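Local coordinates for hemolysin activator protein CdiB (Acinetobacter baumannii ACICU, PDB 6WIL), which probably exports its partner CDI toxin protein across the outer membrane, acting as the TpsB-type Omp85-family transporter of a two-partner secretion system, at residues V187-T192 against S205-K210; I145-G150 against L209-L214; Y304-H309 against S344-I349. All blocks are in the same frame, centred on the assembly; numbering follows the deposited sequence.

Contact 1. Residues V187-T192 against S205-K210; sequences VDMQIT and SDLILK
The second POTRA module contributes this antiparallel hairpin, in which residues 187-192 pair with 205-210 of the central strand 204-213. Three hydrogen-bonded pairs close it, Asp188-Lys210, Gln190-Ile208 and Thr192-Asp206, each with two backbone bonds, such as Asp206 N to Thr192 O at 2.7 Å. Beside the first pair, Asp188 O also takes a CA-H contact from Leu209. The face carrying Met189, Ile191, Leu207 and Leu209 is apolar. Selenomethionine Met189 runs alongside Leu209, its CG anti to the backbone N (chi1 -167°), and a bend at chi3 brings CE to 3.7 Å from Leu209 CD2. Leu207 CD1 slots between Met189 CG, at 3.6 Å, and Ile191 CD1, at 3.7 Å. Leu174 and Leu178 of helix 171-181 lie against Met189. The other face is polar at one end: a water lies 2.9 Å from Ile208 O and 3.1 Å from Gln190 OE1, and Lys210 NZ approaches it in a weak bond. Further along, a chi1 of 60° points Thr192 OG1 at Asp206 O in a weak hydrogen bond, 3.4 Å, beside the stronger one from Thr192 N. The hairpin is two-sided: an oily face toward the helix, and a hydrated one where Lys210 and Asp188 approach without a salt bridge.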
loop_
_atom_site.group_PDB
_atom_site.type_symbol
_atom_site.label_atom_id
_atom_site.label_comp_id
_atom_site.label_asym_id
_atom_site.label_seq_id
_atom_site.Cartn_x
_atom_site.Cartn_y
_atom_site.Cartn_z
ATOM N N VAL A 187 -15.429 12.075 3.364
ATOM C CA VAL A 187 -15.042 13.419 2.950
ATOM C C VAL A 187 -15.715 13.773 1.632
ATOM O O VAL A 187 -15.804 12.941 0.722
ATOM C CB VAL A 187 -13.509 13.549 2.827
ATOM C CG1 VAL A 187 -13.124 14.949 2.378
ATOM C CG2 VAL A 187 -12.845 13.213 4.146
ATOM N N ASP A 188 -16.198 15.010 1.540
ATOM C CA ASP A 188 -16.632 15.614 0.286
ATOM C C ASP A 188 -15.831 16.895 0.101
ATOM O O ASP A 188 -15.828 17.761 0.982
ATOM C CB ASP A 188 -18.138 15.894 0.295
ATOM C CG ASP A 188 -18.684 16.233 -1.088
ATOM O OD1 ASP A 188 -18.296 17.279 -1.657
ATOM O OD2 ASP A 188 -19.500 15.443 -1.610
HETATM N N MSE A 189 -15.135 17.003 -1.025
HETATM C CA MSE A 189 -14.258 18.139 -1.272
HETATM C C MSE A 189 -14.680 18.857 -2.554
HETATM O O MSE A 189 -14.850 18.233 -3.603
HETATM C CB MSE A 189 -12.794 17.673 -1.354
HETATM C CG MSE A 189 -11.747 18.789 -1.307
HETATM SE SE MSE A 189 -9.870 18.184 -1.444
HETATM C CE MSE A 189 -9.508 17.764 0.435
ATOM N N GLN A 190 -14.868 20.172 -2.455
ATOM C CA GLN A 190 -15.226 21.006 -3.593
ATOM C C GLN A 190 -14.360 22.255 -3.608
ATOM O O GLN A 190 -13.977 22.780 -2.558
ATOM C CB GLN A 190 -16.707 21.406 -3.560
ATOM C CG GLN A 190 -17.649 20.327 -4.061
ATOM C CD GLN A 190 -19.094 20.590 -3.679
ATOM O OE1 GLN A 190 -19.374 21.343 -2.746
ATOM N NE2 GLN A 190 -20.019 19.968 -4.400
ATOM N N ILE A 191 -14.047 22.718 -4.815
ATOM C CA ILE A 191 -13.326 23.967 -5.036
ATOM C C ILE A 191 -14.309 24.984 -5.598
ATOM O O ILE A 191 -15.032 24.691 -6.558
ATOM C CB ILE A 191 -12.135 23.772 -5.989
ATOM C CG1 ILE A 191 -10.967 23.093 -5.268
ATOM C CG2 ILE A 191 -11.710 25.106 -6.598
ATOM C CD1 ILE A 191 -10.169 24.025 -4.381
ATOM N N THR A 192 -14.343 26.169 -4.996
ATOM C CA THR A 192 -15.196 27.261 -5.434
ATOM C C THR A 192 -14.392 28.552 -5.439
ATOM O O THR A 192 -13.433 28.693 -4.670
ATOM C CB THR A 192 -16.429 27.439 -4.529
ATOM O OG1 THR A 192 -16.005 27.727 -3.190
ATOM C CG2 THR A 192 -17.296 26.186 -4.530
ATOM N N SER A 205 -9.408 30.858 -4.157
ATOM C CA SER A 205 -10.343 29.746 -4.140
ATOM C C SER A 205 -10.694 29.406 -2.698
ATOM O O SER A 205 -9.914 29.646 -1.775
ATOM C CB SER A 205 -9.754 28.503 -4.848
ATOM O OG SER A 205 -9.543 28.692 -6.255
ATOM N N ASP A 206 -11.873 28.820 -2.516
ATOM C CA ASP A 206 -12.304 28.320 -1.219
ATOM C C ASP A 206 -12.457 26.813 -1.303
ATOM O O ASP A 206 -13.054 26.295 -2.254
ATOM C CB ASP A 206 -13.613 28.972 -0.770
ATOM C CG ASP A 206 -13.390 30.331 -0.148
ATOM O OD1 ASP A 206 -12.260 30.583 0.326
ATOM O OD2 ASP A 206 -14.336 31.145 -0.135
ATOM N N LEU A 207 -11.887 26.119 -0.321
ATOM C CA LEU A 207 -11.931 24.665 -0.229
ATOM C C LEU A 207 -13.096 24.288 0.678
ATOM O O LEU A 207 -13.006 24.400 1.904
ATOM C CB LEU A 207 -10.609 24.125 0.301
ATOM C CG LEU A 207 -10.466 22.605 0.243
ATOM C CD1 LEU A 207 -10.554 22.141 -1.194
ATOM C CD2 LEU A 207 -9.165 22.146 0.882
ATOM N N ILE A 208 -14.185 23.828 0.071
ATOM C CA ILE A 208 -15.396 23.466 0.798
ATOM C C ILE A 208 -15.323 21.989 1.166
ATOM O O ILE A 208 -15.317 21.122 0.285
ATOM C CB ILE A 208 -16.651 23.762 -0.036
ATOM C CG1 ILE A 208 -16.588 25.180 -0.609
ATOM C CG2 ILE A 208 -17.908 23.579 0.805
ATOM C CD1 ILE A 208 -16.350 26.248 0.435
ATOM N N LEU A 209 -15.283 21.703 2.467
ATOM C CA LEU A 209 -15.182 20.343 2.981
ATOM C C LEU A 209 -16.447 19.976 3.746
ATOM O O LEU A 209 -16.864 20.707 4.649
ATOM C CB LEU A 209 -13.962 20.195 3.894
ATOM C CG LEU A 209 -12.588 20.170 3.226
ATOM C CD1 LEU A 209 -11.485 20.208 4.270
ATOM C CD2 LEU A 209 -12.464 18.932 2.366
ATOM N N LYS A 210 -17.049 18.844 3.386
ATOM C CA LYS A 210 -18.153 18.250 4.136
ATOM C C LYS A 210 -17.665 16.933 4.732
ATOM O O LYS A 210 -17.345 15.993 3.994
ATOM C CB LYS A 210 -19.377 18.035 3.247
ATOM C CG LYS A 210 -20.281 19.252 3.123
ATOM C CD LYS A 210 -21.603 18.895 2.459
ATOM C CE LYS A 210 -21.516 18.994 0.949
ATOM N NZ LYS A 210 -21.439 20.414 0.507
HETATM O O HOH W 1 -18.049 20.113 -0.171
#

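Contact 2. Residues I145-G150 against L209-L214; sequences IVIQEG and LKLQAL
Leu209 and Ile147 pair in parallel in the sheet of the second POTRA domain, where strand 132-149 and the central strand 204-213 lie side by side, joined through helices 154-160 and 171-181 and the strand 185-193. The tight part is apolar. Leu209 CD1 is packed by Ile147 CD1, at 3.8 Å, and by Ile145 CG2, at 3.9 Å, with all three side chains pointing the same way. Backbone bonding backs this packing: Leu209 N reaches Val146 O nearly straight, at 2.8 Å. A beta bulge then inserts Gln148 as an extra residue, so that Glu149, rather than Gln148, pairs with Lys210, and Leu211 N bonds to Glu149 O. The other side of the sheet is looser and more exposed. Gln148, fully extended (chi1 -179°), runs alongside Lys210, whose bent chain lets NZ donate to Gln148 OE1 at 3.2 Å, from above the amide plane rather than on a lone pair. Glu149 crosses the same lysine obliquely, but its carboxylate meets the aliphatic part, OE1 lying 3.8 Å from Lys210 CD, and not the ammonium. One water bridges the strands on this side, donating to Glu149 OE2 and, at 3.0 Å, to Leu211 O.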
loop_
_atom_site.group_PDB
_atom_site.type_symbol
_atom_site.label_atom_id
_atom_site.label_comp_id
_atom_site.label_asym_id
_atom_site.label_seq_id
_atom_site.Cartn_x
_atom_site.Cartn_y
_atom_site.Cartn_z
ATOM N N ILE A 145 -10.157 27.502 4.020
ATOM C CA ILE A 145 -10.668 26.143 4.141
ATOM C C ILE A 145 -11.965 26.225 4.935
ATOM O O ILE A 145 -11.975 26.715 6.069
ATOM C CB ILE A 145 -9.647 25.212 4.811
ATOM C CG1 ILE A 145 -8.426 25.046 3.905
ATOM C CG2 ILE A 145 -10.273 23.856 5.123
ATOM C CD1 ILE A 145 -7.108 25.113 4.637
ATOM N N VAL A 146 -13.065 25.791 4.329
ATOM C CA VAL A 146 -14.393 25.930 4.914
ATOM C C VAL A 146 -14.896 24.546 5.290
ATOM O O VAL A 146 -15.084 23.686 4.420
ATOM C CB VAL A 146 -15.370 26.631 3.956
ATOM C CG1 VAL A 146 -16.791 26.580 4.510
ATOM C CG2 VAL A 146 -14.943 28.075 3.722
ATOM N N ILE A 147 -15.120 24.333 6.585
ATOM C CA ILE A 147 -15.678 23.076 7.082
ATOM C C ILE A 147 -17.186 23.293 7.173
ATOM O O ILE A 147 -17.723 23.695 8.206
ATOM C CB ILE A 147 -15.066 22.663 8.417
ATOM C CG1 ILE A 147 -13.545 22.830 8.385
ATOM C CG2 ILE A 147 -15.432 21.222 8.741
ATOM C CD1 ILE A 147 -12.853 22.010 7.306
ATOM N N GLN A 148 -17.879 23.026 6.063
ATOM C CA GLN A 148 -19.324 23.218 6.035
ATOM C C GLN A 148 -20.035 22.257 6.978
ATOM O O GLN A 148 -21.128 22.562 7.473
ATOM C CB GLN A 148 -19.844 23.050 4.605
ATOM C CG GLN A 148 -21.345 23.253 4.447
ATOM C CD GLN A 148 -21.807 23.093 3.013
ATOM O OE1 GLN A 148 -22.742 22.341 2.731
ATOM N NE2 GLN A 148 -21.159 23.808 2.099
ATOM N N GLU A 149 -19.425 21.108 7.261
ATOM C CA GLU A 149 -20.087 20.062 8.022
ATOM C C GLU A 149 -19.034 19.162 8.658
ATOM O O GLU A 149 -18.035 18.820 8.020
ATOM C CB GLU A 149 -21.020 19.257 7.111
ATOM C CG GLU A 149 -21.736 18.105 7.771
ATOM C CD GLU A 149 -22.600 17.345 6.787
ATOM O OE1 GLU A 149 -23.071 17.966 5.810
ATOM O OE2 GLU A 149 -22.796 16.127 6.981
ATOM N N GLY A 150 -19.261 18.796 9.910
ATOM C CA GLY A 150 -18.370 17.912 10.635
ATOM C C GLY A 150 -17.390 18.671 11.510
ATOM O O GLY A 150 -17.039 19.827 11.248
ATOM N N LEU A 209 -15.283 21.703 2.467
ATOM C CA LEU A 209 -15.182 20.343 2.981
ATOM C C LEU A 209 -16.447 19.976 3.746
ATOM O O LEU A 209 -16.864 20.707 4.649
ATOM C CB LEU A 209 -13.962 20.195 3.894
ATOM C CG LEU A 209 -12.588 20.170 3.226
ATOM C CD1 LEU A 209 -11.485 20.208 4.270
ATOM C CD2 LEU A 209 -12.464 18.932 2.366
ATOM N N LYS A 210 -17.049 18.844 3.386
ATOM C CA LYS A 210 -18.153 18.250 4.136
ATOM C C LYS A 210 -17.665 16.933 4.732
ATOM O O LYS A 210 -17.345 15.993 3.994
ATOM C CB LYS A 210 -19.377 18.035 3.247
ATOM C CG LYS A 210 -20.281 19.252 3.123
ATOM C CD LYS A 210 -21.603 18.895 2.459
ATOM C CE LYS A 210 -21.516 18.994 0.949
ATOM N NZ LYS A 210 -21.439 20.414 0.507
ATOM N N LEU A 211 -17.610 16.864 6.061
ATOM C CA LEU A 211 -17.035 15.730 6.770
ATOM C C LEU A 211 -18.095 15.027 7.610
ATOM O O LEU A 211 -18.985 15.669 8.180
ATOM C CB LEU A 211 -15.873 16.171 7.672
ATOM C CG LEU A 211 -14.730 16.966 7.032
ATOM C CD1 LEU A 211 -13.719 17.393 8.084
ATOM C CD2 LEU A 211 -14.047 16.171 5.923
ATOM N N GLN A 212 -17.983 13.703 7.684
ATOM C CA GLN A 212 -18.834 12.875 8.529
ATOM C C GLN A 212 -17.954 11.819 9.174
ATOM O O GLN A 212 -17.381 10.979 8.475
ATOM C CB GLN A 212 -19.959 12.228 7.718
ATOM C CG GLN A 212 -20.593 11.019 8.375
ATOM C CD GLN A 212 -21.610 10.347 7.478
ATOM O OE1 GLN A 212 -22.641 10.933 7.145
ATOM N NE2 GLN A 212 -21.320 9.117 7.067
ATOM N N ALA A 213 -17.839 11.868 10.500
ATOM C CA ALA A 213 -16.928 10.976 11.204
ATOM C C ALA A 213 -17.311 9.517 10.982
ATOM O O ALA A 213 -18.492 9.162 10.952
ATOM C CB ALA A 213 -16.925 11.299 12.698
ATOM N N LEU A 214 -16.297 8.674 10.804
ATOM C CA LEU A 214 -16.506 7.241 10.682
ATOM C C LEU A 214 -16.695 6.620 12.061
ATOM O O LEU A 214 -16.300 7.189 13.083
ATOM C CB LEU A 214 -15.327 6.581 9.965
ATOM C CG LEU A 214 -14.990 7.102 8.565
ATOM C CD1 LEU A 214 -13.686 6.496 8.063
ATOM C CD2 LEU A 214 -16.127 6.806 7.598
HETATM O O HOH W 2 -21.505 15.189 9.826
#

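Contact 3. Residues Y304-H309 against S344-I349; sequences YPVIYH and SFLNDI. With SO4 (sulfate ion), chain C.
Asn347 ND2 is gripped by two oxygens: Pro305 O at 2.7 Å, and O1 of a sulfate, probably from the crystallisation liquor, along an almost straight N-H. The other end of the same amide accepts Ile307 N, which comes to 2.7 Å from Asn347 OD1. With CG anti to the carbonyl carbon (chi1 -66°), the amide reaches across to the 305-307 backbone and continues the pairing where strand 329-346 has ended. Asn347 N adds a bond to Ile307 O. Asn347 and Asp348 are the central residues of a type I' turn from Leu346 to Ile349, the tight kind that suits a beta hairpin. Next to the turn, Leu346 CD1 stands squarely over one face of the Tyr308 ring, 3.6 Å from its centroid, a CH-pi contact, and it also meets Val306 CG1. On the opposite face of the strand pair, His309 takes the position between backbone N and carbonyl carbon (chi1 58°), which lays one face of the imidazole against Phe345 CB, 3.5 Å from the His309 ring centroid, a second CH-pi contact. The His309 and Phe345 ring planes are 18° apart, but their offset (centroids 5.1 Å) leaves little stacking. In the plane of the imidazole, NE2 accepts Asp348 N at 3.2 Å. The site lies at the end of the barrel away from the POTRA domains, probably the cell surface. Strand 308-326 is flanked by 282-295, where Gln295 bonds to the Tyr308 backbone and Arg294 touches His309, and the turn leads into 349-371, where Glu350 meets Phe345.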
loop_
_atom_site.group_PDB
_atom_site.type_symbol
_atom_site.label_atom_id
_atom_site.label_comp_id
_atom_site.label_asym_id
_atom_site.label_seq_id
_atom_site.Cartn_x
_atom_site.Cartn_y
_atom_site.Cartn_z
ATOM N N TYR A 304 5.885 -38.692 31.901
ATOM C CA TYR A 304 6.956 -37.701 31.842
ATOM C C TYR A 304 6.497 -36.560 30.943
ATOM O O TYR A 304 6.574 -36.675 29.709
ATOM C CB TYR A 304 8.239 -38.340 31.297
ATOM C CG TYR A 304 9.534 -37.766 31.838
ATOM C CD1 TYR A 304 9.814 -37.793 33.198
ATOM C CD2 TYR A 304 10.491 -37.227 30.983
ATOM C CE1 TYR A 304 11.000 -37.283 33.699
ATOM C CE2 TYR A 304 11.684 -36.714 31.475
ATOM C CZ TYR A 304 11.932 -36.745 32.834
ATOM O OH TYR A 304 13.110 -36.239 33.336
ATOM N N PRO A 305 5.989 -35.455 31.495
ATOM C CA PRO A 305 5.470 -34.372 30.645
ATOM C C PRO A 305 6.602 -33.545 30.053
ATOM O O PRO A 305 7.455 -33.026 30.776
ATOM C CB PRO A 305 4.613 -33.536 31.607
ATOM C CG PRO A 305 4.493 -34.354 32.866
ATOM C CD PRO A 305 5.717 -35.209 32.919
ATOM N N VAL A 306 6.595 -33.410 28.731
ATOM C CA VAL A 306 7.627 -32.683 27.998
ATOM C C VAL A 306 6.934 -31.553 27.248
ATOM O O VAL A 306 6.312 -31.775 26.202
ATOM C CB VAL A 306 8.408 -33.592 27.044
ATOM C CG1 VAL A 306 9.368 -32.773 26.196
ATOM C CG2 VAL A 306 9.157 -34.650 27.832
ATOM N N ILE A 307 7.043 -30.335 27.774
ATOM C CA ILE A 307 6.389 -29.163 27.202
ATOM C C ILE A 307 7.461 -28.168 26.781
ATOM O O ILE A 307 8.266 -27.726 27.610
ATOM C CB ILE A 307 5.410 -28.513 28.191
ATOM C CG1 ILE A 307 4.401 -29.542 28.705
ATOM C CG2 ILE A 307 4.706 -27.333 27.536
ATOM C CD1 ILE A 307 3.620 -30.233 27.610
ATOM N N TYR A 308 7.471 -27.820 25.499
ATOM C CA TYR A 308 8.290 -26.731 24.986
ATOM C C TYR A 308 7.431 -25.479 24.876
ATOM O O TYR A 308 6.372 -25.503 24.239
ATOM C CB TYR A 308 8.882 -27.076 23.620
ATOM C CG TYR A 308 9.880 -28.208 23.631
ATOM C CD1 TYR A 308 11.230 -27.966 23.850
ATOM C CD2 TYR A 308 9.477 -29.516 23.399
ATOM C CE1 TYR A 308 12.151 -28.998 23.850
ATOM C CE2 TYR A 308 10.390 -30.555 23.400
ATOM C CZ TYR A 308 11.724 -30.291 23.626
ATOM O OH TYR A 308 12.633 -31.323 23.627
ATOM N N HIS A 309 7.883 -24.393 25.496
ATOM C CA HIS A 309 7.151 -23.136 25.483
ATOM C C HIS A 309 8.134 -21.978 25.425
ATOM O O HIS A 309 9.273 -22.089 25.884
ATOM C CB HIS A 309 6.237 -22.999 26.712
ATOM C CG HIS A 309 6.961 -23.074 28.022
ATOM N ND1 HIS A 309 7.048 -22.005 28.886
ATOM C CD2 HIS A 309 7.622 -24.095 28.620
ATOM C CE1 HIS A 309 7.732 -22.361 29.959
ATOM N NE2 HIS A 309 8.093 -23.624 29.822
ATOM N N SER A 344 13.293 -19.482 24.606
ATOM C CA SER A 344 12.624 -20.774 24.594
ATOM C C SER A 344 12.843 -21.497 25.919
ATOM O O SER A 344 13.821 -21.254 26.632
ATOM C CB SER A 344 13.125 -21.646 23.436
ATOM O OG SER A 344 13.027 -20.958 22.201
ATOM N N PHE A 345 11.921 -22.404 26.241
ATOM C CA PHE A 345 11.966 -23.135 27.500
ATOM C C PHE A 345 11.650 -24.604 27.262
ATOM O O PHE A 345 10.995 -24.977 26.286
ATOM C CB PHE A 345 10.972 -22.576 28.531
ATOM C CG PHE A 345 11.249 -21.161 28.947
ATOM C CD1 PHE A 345 10.807 -20.098 28.175
ATOM C CD2 PHE A 345 11.932 -20.894 30.122
ATOM C CE1 PHE A 345 11.056 -18.795 28.561
ATOM C CE2 PHE A 345 12.181 -19.594 30.514
ATOM C CZ PHE A 345 11.742 -18.542 29.732
ATOM N N LEU A 346 12.123 -25.437 28.185
ATOM C CA LEU A 346 11.731 -26.840 28.262
ATOM C C LEU A 346 11.351 -27.128 29.707
ATOM O O LEU A 346 12.216 -27.125 30.589
ATOM C CB LEU A 346 12.849 -27.765 27.784
ATOM C CG LEU A 346 12.508 -29.256 27.783
ATOM C CD1 LEU A 346 11.129 -29.496 27.186
ATOM C CD2 LEU A 346 13.561 -30.041 27.012
ATOM N N ASN A 347 10.059 -27.364 29.943
ATOM C CA ASN A 347 9.518 -27.588 31.283
ATOM C C ASN A 347 10.015 -26.523 32.259
ATOM O O ASN A 347 10.529 -26.822 33.338
ATOM C CB ASN A 347 9.853 -28.993 31.789
ATOM C CG ASN A 347 9.163 -30.083 30.991
ATOM O OD1 ASN A 347 8.312 -29.808 30.144
ATOM N ND2 ASN A 347 9.519 -31.332 31.269
ATOM N N ASP A 348 9.872 -25.263 31.849
ATOM C CA ASP A 348 10.220 -24.091 32.648
ATOM C C ASP A 348 11.722 -23.955 32.883
ATOM O O ASP A 348 12.145 -23.218 33.780
ATOM C CB ASP A 348 9.473 -24.089 33.989
ATOM C CG ASP A 348 8.007 -24.467 33.841
ATOM O OD1 ASP A 348 7.395 -24.103 32.815
ATOM O OD2 ASP A 348 7.471 -25.138 34.749
ATOM N N ILE A 349 12.548 -24.642 32.098
ATOM C CA ILE A 349 13.995 -24.455 32.111
ATOM C C ILE A 349 14.391 -23.787 30.801
ATOM O O ILE A 349 14.054 -24.281 29.718
ATOM C CB ILE A 349 14.746 -25.784 32.302
ATOM C CG1 ILE A 349 14.253 -26.515 33.554
ATOM C CG2 ILE A 349 16.240 -25.525 32.411
ATOM C CD1 ILE A 349 14.708 -25.885 34.859
HETATM S S SO4 C . 11.074 -31.340 34.544
HETATM O O1 SO4 C . 11.626 -31.744 33.254
HETATM O O2 SO4 C . 11.771 -32.049 35.617
HETATM O O3 SO4 C . 9.651 -31.669 34.583
HETATM O O4 SO4 C . 11.251 -29.901 34.722
#

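In the fold
Contacts 1 and 2 share strand 204-213, with Leu209 and Lys210 serving both: one side of that strand pairs antiparallel with 185-193, the other in parallel with 132-149, and the two contacts touch, for example where Val187 packs on Leu211. Both are partly buried, with an apolar face and a polar, water-bridged one. Contact 3 is a surface contact, about 57 Å from contact 2 and 62 Å from contact 1 between centres, in the 16-stranded barrel on the other side of the chain's centre from contact 1. The POTRA pair relies on strand backbone bonds, bulged in contact 2, over aliphatic packing, while contact 3 adds to its backbone bonds an asparagine amide, aromatic faces and a tight turn.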